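Local coordinates for protein beta-glucanase (Podospora anserina, PDB 4LE4) that probably hydrolyses beta-linked glucans as a glycoside hydrolase of family 131, and binds cellotriose, at residues G137-T141 with L142-C146; L187-K190 with V191-V194. All blocks are in the same frame, centred on the assembly; numbering follows the deposited sequence.

Contact 1 of 2, residues G137-T141 with L142-C146; sequences GISDT and LLRWC
Leu-142 folds back over Ser-139 where a short 3-10 turn, residues 138-141, runs straight into strand 142-147 of a beta sandwich of the concanavalin clan. The apolar part of the contact is a leucine laid on backbone: CG lies beside the backbone N (chi1 -60°), which brings Leu-142 CD1 to 3.7 Å from Ser-139 CA. Leu-142 CG itself lies 3.3 Å from Ser-139 O. Replacing Leu-142 with an alanine would probably open a gap over Ser-139 and leave its CA and carbonyl with less apolar cover. Backbone hydrogen bonds continue the turn. Asp-140 N reaches Gly-137 O at 3.0 Å, and Leu-142 N bonds to Ser-139 O at 3.3 Å. Further back, Gly-137 N meets Asp-140 OD2 from above the carboxylate plane at 2.7 Å, tying the start of the turn to a buried side chain.

Water-mediated and van der Waals contacts of Arg-144 link the turn with the strand. Arg-144, extended from CG to NE, reaches out across the strand to Ser-139, and Thr-151 holds its NH2. A water lies within hydrogen-bonding distance of Asp-140 OD1 and accepts a weak bond from Arg-144 NH1, bridging two opposite charges that do not touch directly. The same Arg-144 NH1 also comes within 3.4 Å of Ser-139 CB, which meets the guanidinium obliquely.

Contact 2 of 2, residues L187-K190 with V191-V194; sequences LTRK and VAPV
The guanidinium of Arg-189 has the ring of Pro-193 against one face: Pro-193 CD sits over the centre of the group, 3.6 Å from Arg-189 CZ. The side chains cross at about a right angle, and Pro-193 CD makes the closest approach, with CG beside NH2. Ala-192 CA and Val-191 O approach the group obliquely, while Arg-189 NH2 makes a salt bridge with Glu-168 on strand 163-170. The group is thus packed from one face and gripped at one nitrogen, a pairing likely to limit its rotation.

The path of the arginine explains how it gets there. Its CG starts anti to the backbone N (chi1 171°) and the chain then kinks about CG-CD (chi3 -83°), which turns the head over the residues that follow. On the way Arg-189 CG passes Val-191 O at 3.6 Å, and Arg-189 CD lies 3.9 Å from Ala-192 CA. No hydrogen bond joins the two segments, so their mutual contact rests on this packing.

The backbone here forms a classic beta bulge: Lys-190 and Val-191 both face Phe-178, and both form backbone hydrogen bonds with it. The chain turns a corner at Val-191, and the short strands 188-190 and 192-194 run at 47° to one another. The extended Lys-190 leans on His-180.

Strand 188-195 is the second arm of a hairpin with strand 175-182, at the end of its antiparallel sheet. Arg-189 rests on Trp-179 and Pro-193 on Thr-175, both of that first arm, while Lys-190 and Val-191 also touch Trp-153 of strand 150-156, in the other sheet.

How the contacts relate
From the N terminus, the chain reaches contact 1 first, where residues 137-141 close the loop after strand 125-129 and lead into strand 142-147. It then passes through strands 150-156 and 163-170 and along strand 175-182, returning through contact 2, the bulged second arm of that hairpin. The two contacts are in series, neither enclosing nor crossing the other, with centres about 18 Å apart. The strand part of contact 1 nevertheless reaches the bulge of contact 2: Trp-145 CZ3 lies 3.6 Å from Val-191 CG1, and its CH2 also packs on Val-194. Since the strands belong to different sheets, this tryptophan joins one sheet to the other, showing how distant local contacts can meet through one side chain.

Contact 1 of 2, residues G137-T141 with L142-C146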
# COMPACT_ATOMS: atom_id res chain seq x y z
N GLY A 137 -19.23 8.33 -12.16
CA GLY A 137 -19.39 9.73 -11.83
C GLY A 137 -18.19 10.38 -11.17
O GLY A 137 -17.13 9.78 -11.11
N ILE A 138 -18.38 11.59 -10.66
CA ILE A 138 -17.28 12.34 -10.07
C ILE A 138 -16.48 11.58 -9.01
O ILE A 138 -15.27 11.76 -8.91
CB ILE A 138 -17.79 13.71 -9.49
CG1 ILE A 138 -18.77 13.50 -8.33
CG2 ILE A 138 -18.46 14.51 -10.59
CD1 ILE A 138 -19.25 14.81 -7.70
N SER A 139 -17.15 10.71 -8.27
CA SER A 139 -16.49 9.94 -7.21
C SER A 139 -15.49 8.90 -7.67
O SER A 139 -14.72 8.38 -6.86
CB SER A 139 -17.55 9.25 -6.35
OG SER A 139 -18.24 10.23 -5.60
N ASP A 140 -15.48 8.59 -8.96
CA ASP A 140 -14.58 7.56 -9.45
C ASP A 140 -13.11 7.99 -9.51
O ASP A 140 -12.22 7.15 -9.53
CB ASP A 140 -15.08 7.07 -10.81
CG ASP A 140 -16.53 6.60 -10.74
OD1 ASP A 140 -16.99 6.22 -9.63
OD2 ASP A 140 -17.23 6.59 -11.79
N THR A 141 -12.87 9.29 -9.50
CA THR A 141 -11.50 9.79 -9.55
C THR A 141 -10.94 10.00 -8.14
O THR A 141 -9.86 10.55 -7.98
CB THR A 141 -11.44 11.13 -10.28
OG1 THR A 141 -12.33 12.04 -9.65
CG2 THR A 141 -11.86 10.97 -11.77
N LEU A 142 -11.68 9.57 -7.14
CA LEU A 142 -11.25 9.74 -5.75
C LEU A 142 -10.36 8.61 -5.22
O LEU A 142 -10.50 7.47 -5.65
CB LEU A 142 -12.47 9.79 -4.84
CG LEU A 142 -13.52 10.88 -5.05
CD1 LEU A 142 -14.70 10.67 -4.05
CD2 LEU A 142 -12.87 12.24 -4.88
N LEU A 143 -9.48 8.95 -4.28
CA LEU A 143 -8.68 7.96 -3.56
C LEU A 143 -9.44 7.96 -2.21
O LEU A 143 -9.68 9.02 -1.64
CB LEU A 143 -7.25 8.45 -3.33
CG LEU A 143 -6.30 7.50 -2.60
CD1 LEU A 143 -6.20 6.14 -3.32
CD2 LEU A 143 -4.92 8.18 -2.53
N ARG A 144 -9.80 6.79 -1.71
CA ARG A 144 -10.60 6.70 -0.48
C ARG A 144 -9.95 5.83 0.57
O ARG A 144 -9.25 4.86 0.25
CB ARG A 144 -11.93 6.01 -0.77
CG ARG A 144 -12.76 6.61 -1.90
CD ARG A 144 -13.61 5.50 -2.50
NE ARG A 144 -14.53 5.95 -3.54
CZ ARG A 144 -15.80 6.29 -3.32
NH1 ARG A 144 -16.58 6.66 -4.34
NH2 ARG A 144 -16.30 6.28 -2.09
N TRP A 145 -10.22 6.15 1.82
CA TRP A 145 -9.77 5.30 2.92
C TRP A 145 -11.07 4.66 3.41
O TRP A 145 -12.02 5.36 3.72
CB TRP A 145 -9.17 6.13 4.05
CG TRP A 145 -8.86 5.28 5.25
CD1 TRP A 145 -8.01 4.21 5.31
CD2 TRP A 145 -9.42 5.44 6.57
NE1 TRP A 145 -8.01 3.69 6.59
CE2 TRP A 145 -8.86 4.43 7.38
CE3 TRP A 145 -10.34 6.33 7.13
CZ2 TRP A 145 -9.19 4.28 8.74
CZ3 TRP A 145 -10.68 6.19 8.49
CH2 TRP A 145 -10.09 5.17 9.27
N CYS A 146 -11.11 3.33 3.46
CA CYS A 146 -12.29 2.59 3.88
C CYS A 146 -12.01 1.78 5.15
O CYS A 146 -10.86 1.38 5.43
CB CYS A 146 -12.70 1.61 2.79
SG CYS A 146 -13.07 2.45 1.24
O HOH W 1 -9.64 6.84 -8.94
O HOH W 2 -16.70 5.44 -7.20

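Contact 2 of 2, residues L187-K190 with V191-V194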
# COMPACT_ATOMS: atom_id res chain seq x y z
N LEU A 187 2.40 14.02 8.79
CA LEU A 187 1.11 13.34 8.92
C LEU A 187 0.24 14.01 9.99
O LEU A 187 0.74 14.39 11.05
CB LEU A 187 1.32 11.90 9.37
CG LEU A 187 2.11 10.94 8.46
CD1 LEU A 187 2.30 9.59 9.16
CD2 LEU A 187 1.34 10.76 7.16
N THR A 188 -1.06 14.17 9.72
CA THR A 188 -1.95 14.65 10.76
C THR A 188 -3.12 13.67 10.76
O THR A 188 -3.37 12.99 9.75
CB THR A 188 -2.44 16.13 10.57
OG1 THR A 188 -3.11 16.27 9.32
CG2 THR A 188 -1.25 17.10 10.67
N ARG A 189 -3.80 13.54 11.90
CA ARG A 189 -4.90 12.59 11.99
C ARG A 189 -6.14 13.21 11.37
O ARG A 189 -6.69 14.22 11.84
CB ARG A 189 -5.20 12.21 13.44
CG ARG A 189 -6.47 11.40 13.54
CD ARG A 189 -7.00 11.35 14.96
NE ARG A 189 -6.32 10.33 15.72
CZ ARG A 189 -6.63 10.02 16.98
NH1 ARG A 189 -7.61 10.69 17.60
NH2 ARG A 189 -5.98 9.05 17.62
N LYS A 190 -6.59 12.60 10.29
CA LYS A 190 -7.74 13.12 9.59
C LYS A 190 -9.08 12.44 9.90
O LYS A 190 -10.13 13.00 9.59
CB LYS A 190 -7.43 13.14 8.10
CG LYS A 190 -6.28 14.15 7.84
CD LYS A 190 -5.94 14.38 6.38
CE LYS A 190 -4.72 15.33 6.29
NZ LYS A 190 -4.33 15.66 4.89
N VAL A 191 -9.01 11.25 10.49
CA VAL A 191 -10.22 10.53 10.94
C VAL A 191 -9.86 9.82 12.27
O VAL A 191 -8.90 9.04 12.34
CB VAL A 191 -10.72 9.47 9.93
CG1 VAL A 191 -12.01 8.85 10.45
CG2 VAL A 191 -10.96 10.11 8.56
N ALA A 192 -10.59 10.15 13.32
CA ALA A 192 -10.41 9.53 14.63
C ALA A 192 -10.69 8.02 14.49
O ALA A 192 -11.49 7.61 13.63
CB ALA A 192 -11.39 10.15 15.65
N PRO A 193 -10.08 7.17 15.34
CA PRO A 193 -10.32 5.72 15.23
C PRO A 193 -11.77 5.30 15.09
O PRO A 193 -12.64 5.75 15.87
CB PRO A 193 -9.66 5.16 16.49
CG PRO A 193 -8.50 6.13 16.70
CD PRO A 193 -9.18 7.47 16.46
N VAL A 194 -12.01 4.43 14.09
CA VAL A 194 -13.32 3.89 13.74
C VAL A 194 -13.38 2.41 14.13
O VAL A 194 -12.42 1.67 13.90
CB VAL A 194 -13.54 3.99 12.20
CG1 VAL A 194 -14.87 3.38 11.82
CG2 VAL A 194 -13.47 5.42 11.77